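Local coordinates for spherulin-3A (Physarum polycephalum, PDB 1HDF), which is a calcium-binding structural protein built on the single-domain form of the beta/gamma-crystallin fold, at residues K4-N9 and E14-K19; D26-T31 and S41-V46. All coordinates share one frame; numbering follows the deposited sequence.

Interaction 1: residues K4-N9 and E14-K19; sequences KGVSGN and EVFLYK. With CA (calcium ion), chain C.
V6 sits squarely over one face of the F16 ring: its CB stands 3.7 Å from the ring centroid and 4° off the normal, a CH-pi contact. CG1 lies over the same face, 3.6 Å from F16 CD1, while CG2 rests against both rings, 3.6 Å from Y18 CE2 and still touching F16 CG. A beta-branched residue suits the place because its two methyls together cover F16, and one of them also reaches Y18. F16 CB points toward the arm, and with CG anti to the carbonyl carbon (chi1 -69°) the ring comes to lie under V6. At the ring's edge, close to its plane, G8 O lies 3.6 Å from F16 CE2. The chain at G8 has a positive phi, a shape glycine adopts readily. Water 1, in the plane of the Y18 ring, joins the phenol OH to G8 O, to which it donates at 3.1 Å. Phenylalanine thus supplies apolar surface here, and tyrosine adds a polar end. In the fold, F16 and Y18 project from strand 15-18, which lies between strands 27-30 and 49-52, and the N-terminal arm crosses over them, whereas V15 and L17 pack against strand 93-98 of the second sheet.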
# COMPACT_ATOMS: atom_id res chain seq x y z
N LYS A 4 -5.41 -11.84 -15.19
CA LYS A 4 -5.45 -13.09 -15.94
C LYS A 4 -4.61 -13.05 -17.23
O LYS A 4 -4.50 -12.02 -17.89
CB LYS A 4 -6.92 -13.43 -16.28
N GLY A 5 -4.00 -14.20 -17.55
CA GLY A 5 -3.21 -14.34 -18.76
C GLY A 5 -1.87 -13.63 -18.84
O GLY A 5 -1.82 -12.41 -18.92
N VAL A 6 -0.79 -14.40 -18.84
CA VAL A 6 0.55 -13.83 -18.92
C VAL A 6 1.33 -14.38 -20.11
O VAL A 6 0.93 -15.36 -20.75
CB VAL A 6 1.37 -14.12 -17.63
CG1 VAL A 6 0.57 -13.73 -16.40
CG2 VAL A 6 1.76 -15.60 -17.57
N SER A 7 2.45 -13.73 -20.42
CA SER A 7 3.31 -14.17 -21.50
C SER A 7 4.73 -13.69 -21.19
O SER A 7 4.91 -12.68 -20.51
CB SER A 7 2.83 -13.60 -22.84
OG SER A 7 2.90 -12.19 -22.86
N GLY A 8 5.72 -14.42 -21.67
CA GLY A 8 7.10 -14.06 -21.41
C GLY A 8 7.51 -14.32 -19.97
O GLY A 8 7.05 -15.28 -19.34
N ASN A 9 8.38 -13.47 -19.44
CA ASN A 9 8.84 -13.62 -18.07
C ASN A 9 8.50 -12.39 -17.25
O ASN A 9 8.46 -11.28 -17.77
CB ASN A 9 10.35 -13.89 -18.04
CG ASN A 9 10.70 -15.23 -18.63
OD1 ASN A 9 10.06 -16.24 -18.32
ND2 ASN A 9 11.71 -15.26 -19.49
N GLU A 14 6.66 -8.57 -10.25
CA GLU A 14 5.63 -9.41 -10.84
C GLU A 14 5.91 -10.88 -10.61
O GLU A 14 7.06 -11.31 -10.59
CB GLU A 14 5.53 -9.20 -12.34
CG GLU A 14 5.47 -7.77 -12.80
CD GLU A 14 5.33 -7.68 -14.30
OE1 GLU A 14 6.07 -8.39 -15.03
OE2 GLU A 14 4.49 -6.89 -14.77
N VAL A 15 4.84 -11.64 -10.44
CA VAL A 15 4.94 -13.07 -10.24
C VAL A 15 3.88 -13.70 -11.13
O VAL A 15 2.72 -13.30 -11.09
CB VAL A 15 4.67 -13.46 -8.78
CG1 VAL A 15 4.68 -14.98 -8.64
CG2 VAL A 15 5.72 -12.84 -7.87
N PHE A 16 4.30 -14.66 -11.95
CA PHE A 16 3.39 -15.34 -12.85
C PHE A 16 3.02 -16.68 -12.25
O PHE A 16 3.89 -17.48 -11.94
CB PHE A 16 4.03 -15.57 -14.22
CG PHE A 16 4.25 -14.32 -15.02
CD1 PHE A 16 3.65 -13.11 -14.66
CD2 PHE A 16 5.05 -14.36 -16.17
CE1 PHE A 16 3.84 -11.95 -15.44
CE2 PHE A 16 5.24 -13.21 -16.95
CZ PHE A 16 4.64 -12.00 -16.58
N LEU A 17 1.72 -16.90 -12.08
CA LEU A 17 1.20 -18.15 -11.53
C LEU A 17 0.52 -18.92 -12.66
O LEU A 17 -0.32 -18.38 -13.36
CB LEU A 17 0.20 -17.85 -10.41
CG LEU A 17 0.73 -17.02 -9.23
CD1 LEU A 17 -0.37 -16.78 -8.20
CD2 LEU A 17 1.93 -17.74 -8.59
N TYR A 18 0.90 -20.18 -12.83
CA TYR A 18 0.32 -21.01 -13.88
C TYR A 18 -0.44 -22.19 -13.31
O TYR A 18 -0.00 -22.81 -12.34
CB TYR A 18 1.43 -21.53 -14.81
CG TYR A 18 2.32 -20.45 -15.38
CD1 TYR A 18 3.32 -19.87 -14.60
CD2 TYR A 18 2.15 -20.01 -16.69
CE1 TYR A 18 4.14 -18.87 -15.13
CE2 TYR A 18 2.96 -19.02 -17.22
CZ TYR A 18 3.96 -18.45 -16.44
OH TYR A 18 4.74 -17.44 -16.95
N LYS A 19 -1.59 -22.50 -13.91
CA LYS A 19 -2.43 -23.59 -13.43
C LYS A 19 -1.80 -24.98 -13.62
O LYS A 19 -2.02 -25.88 -12.81
CB LYS A 19 -3.80 -23.54 -14.11
CG LYS A 19 -4.81 -24.50 -13.53
CD LYS A 19 -6.20 -24.24 -14.09
CE LYS A 19 -7.22 -25.18 -13.47
NZ LYS A 19 -8.60 -24.89 -13.98
CA CA C . -2.71 -27.15 -11.03
O HOH W 1 4.71 -17.27 -19.41
O HOH W 2 -5.17 -27.46 -11.28
O HOH W 3 -2.53 -29.68 -11.75

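Interaction 2: residues D26-T31 and S41-V46; sequences DSWKVT and SGLNDV. With CA (calcium ion), chain D; CA (calcium ion), chain C.
The indole of W28 has L43 over one face, with L43 CG 4.2 Å above the ring plane. Leucine suits the spot as a branched apolar group, its CG over the centre of the indole, and F37 also packs on it. At the indole's edge, in plane, lies water 4, which accepts from W28 NE1 at 2.8 Å and donates to S41 O. The indole N-H is thereby satisfied through water 4. The benzo end meets the same loop more obliquely: G42 O approaches W28 CH2 to 3.7 Å, and V46, whose side chain crosses the indole at about a right angle, brings CG2 to 4.1 Å from the same carbon. Tryptophan is apt here, since one broad side chain spans the loop from S41 to V46 while its nitrogen still serves a water. G42 has the positive phi that comes readily to a residue without CB.

Beyond L43 the loop turns to calcium. D45 binds one ion by a single carboxylate oxygen, OD1, at 2.5 Å; OD2 instead accepts from water 5, itself a ligand of that ion, so one oxygen binds the metal and the other orients a water of its shell. K62, A90 and S92 also bind this ion. V46 can keep its side chain for the indole because it offers its carbonyl O to the other calcium. The loop sequence N-D-V-V-S-S, from N44 on, matches the N/D-N/D-X-X-S/T-S signature of calcium-binding beta/gamma-crystallins, in which neighbouring residues of one loop serve two paired sites; W28 packs this loop against strand 27-30 of the first Greek key.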
# COMPACT_ATOMS: atom_id res chain seq x y z
N ASP A 26 -4.07 -21.90 -17.68
CA ASP A 26 -4.47 -20.56 -17.25
C ASP A 26 -3.35 -19.95 -16.43
O ASP A 26 -2.68 -20.64 -15.66
CB ASP A 26 -5.77 -20.62 -16.46
CG ASP A 26 -6.95 -21.09 -17.31
OD1 ASP A 26 -7.02 -20.67 -18.49
OD2 ASP A 26 -7.80 -21.86 -16.81
N SER A 27 -3.15 -18.65 -16.60
CA SER A 27 -2.08 -17.95 -15.89
C SER A 27 -2.56 -16.66 -15.26
O SER A 27 -3.64 -16.15 -15.58
CB SER A 27 -0.93 -17.67 -16.85
OG SER A 27 -1.35 -16.82 -17.91
N TRP A 28 -1.75 -16.12 -14.35
CA TRP A 28 -2.06 -14.89 -13.64
C TRP A 28 -0.80 -14.10 -13.28
O TRP A 28 0.22 -14.67 -12.87
CB TRP A 28 -2.82 -15.21 -12.35
CG TRP A 28 -4.20 -15.80 -12.53
CD1 TRP A 28 -5.37 -15.11 -12.66
CD2 TRP A 28 -4.55 -17.19 -12.56
NE1 TRP A 28 -6.43 -15.99 -12.77
CE2 TRP A 28 -5.95 -17.27 -12.72
CE3 TRP A 28 -3.81 -18.38 -12.48
CZ2 TRP A 28 -6.63 -18.49 -12.79
CZ3 TRP A 28 -4.49 -19.59 -12.55
CH2 TRP A 28 -5.89 -19.63 -12.71
N LYS A 29 -0.86 -12.79 -13.47
CA LYS A 29 0.25 -11.93 -13.11
C LYS A 29 -0.18 -11.29 -11.80
O LYS A 29 -1.26 -10.72 -11.70
CB LYS A 29 0.48 -10.84 -14.17
CG LYS A 29 1.45 -9.76 -13.68
CD LYS A 29 2.18 -9.07 -14.82
CE LYS A 29 1.25 -8.22 -15.68
NZ LYS A 29 2.00 -7.57 -16.80
N VAL A 30 0.68 -11.40 -10.79
CA VAL A 30 0.38 -10.84 -9.49
C VAL A 30 1.46 -9.87 -9.04
O VAL A 30 2.64 -10.07 -9.31
CB VAL A 30 0.29 -11.94 -8.42
CG1 VAL A 30 0.04 -11.31 -7.06
CG2 VAL A 30 -0.82 -12.91 -8.77
N THR A 31 1.04 -8.80 -8.37
CA THR A 31 1.96 -7.82 -7.82
C THR A 31 1.38 -7.53 -6.44
O THR A 31 0.22 -7.85 -6.18
CB THR A 31 1.97 -6.50 -8.62
OG1 THR A 31 0.71 -5.86 -8.48
CG2 THR A 31 2.26 -6.77 -10.10
N SER A 41 -11.58 -15.74 -9.02
CA SER A 41 -12.25 -16.95 -9.48
C SER A 41 -11.32 -18.00 -10.08
O SER A 41 -10.56 -17.72 -11.02
CB SER A 41 -13.34 -16.60 -10.50
OG SER A 41 -14.17 -17.72 -10.77
N GLY A 42 -11.37 -19.21 -9.53
CA GLY A 42 -10.55 -20.30 -10.01
C GLY A 42 -9.06 -20.26 -9.72
O GLY A 42 -8.31 -21.07 -10.26
N LEU A 43 -8.62 -19.33 -8.87
CA LEU A 43 -7.20 -19.20 -8.55
C LEU A 43 -6.78 -20.11 -7.41
O LEU A 43 -5.71 -20.72 -7.44
CB LEU A 43 -6.87 -17.76 -8.17
CG LEU A 43 -5.47 -17.19 -8.40
CD1 LEU A 43 -5.25 -16.01 -7.46
CD2 LEU A 43 -4.41 -18.25 -8.16
N ASN A 44 -7.62 -20.19 -6.39
CA ASN A 44 -7.32 -20.99 -5.21
C ASN A 44 -7.06 -22.46 -5.50
O ASN A 44 -7.77 -23.10 -6.26
CB ASN A 44 -8.45 -20.91 -4.19
CG ASN A 44 -8.03 -21.41 -2.82
OD1 ASN A 44 -8.81 -22.03 -2.10
ND2 ASN A 44 -6.78 -21.12 -2.46
N ASP A 45 -6.02 -22.98 -4.85
CA ASP A 45 -5.63 -24.38 -4.96
C ASP A 45 -5.45 -24.98 -6.35
O ASP A 45 -5.71 -26.17 -6.53
CB ASP A 45 -6.62 -25.24 -4.17
CG ASP A 45 -6.56 -24.96 -2.67
OD1 ASP A 45 -5.57 -24.37 -2.22
OD2 ASP A 45 -7.51 -25.36 -1.95
N VAL A 46 -5.01 -24.20 -7.33
CA VAL A 46 -4.79 -24.76 -8.68
C VAL A 46 -3.40 -24.49 -9.26
O VAL A 46 -3.04 -25.07 -10.27
CB VAL A 46 -5.83 -24.24 -9.71
CG1 VAL A 46 -7.25 -24.46 -9.18
CG2 VAL A 46 -5.57 -22.78 -10.04
CA CA D . -5.00 -24.12 0.21
CA CA C . -2.71 -27.15 -11.03
O HOH W 4 -9.21 -16.20 -13.01
O HOH W 5 -7.61 -24.23 0.61
O HOH W 2 -5.17 -27.46 -11.28
O HOH W 3 -2.53 -29.68 -11.75
O HOH W 6 -6.16 -24.18 2.69
O HOH W 7 -4.70 -26.82 0.79

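In the fold
Interactions 1 and 2, whose centres lie about 9 Å apart, stand on neighbouring strands of one sheet, interaction 1 on 15-18 and interaction 2 on 27-30. The N-terminal arm is tied to interaction 2 by a probable hydrogen bond from V6 N to S27 OG (2.7 Å), and F16 CE1 packs 3.4 Å from K29 CD. At the other end of the strand pair, K19 N lies 2.8 Å from D26 O, a probable hydrogen bond. Just there the contacts converge on metal: K19 O, at 2.3 Å, and V46 O, at 2.2 Å, bind the same calcium, with S48, D89 and waters 2 and 3. The second calcium, held by D45 in interaction 2, lies 11.9 Å from the first.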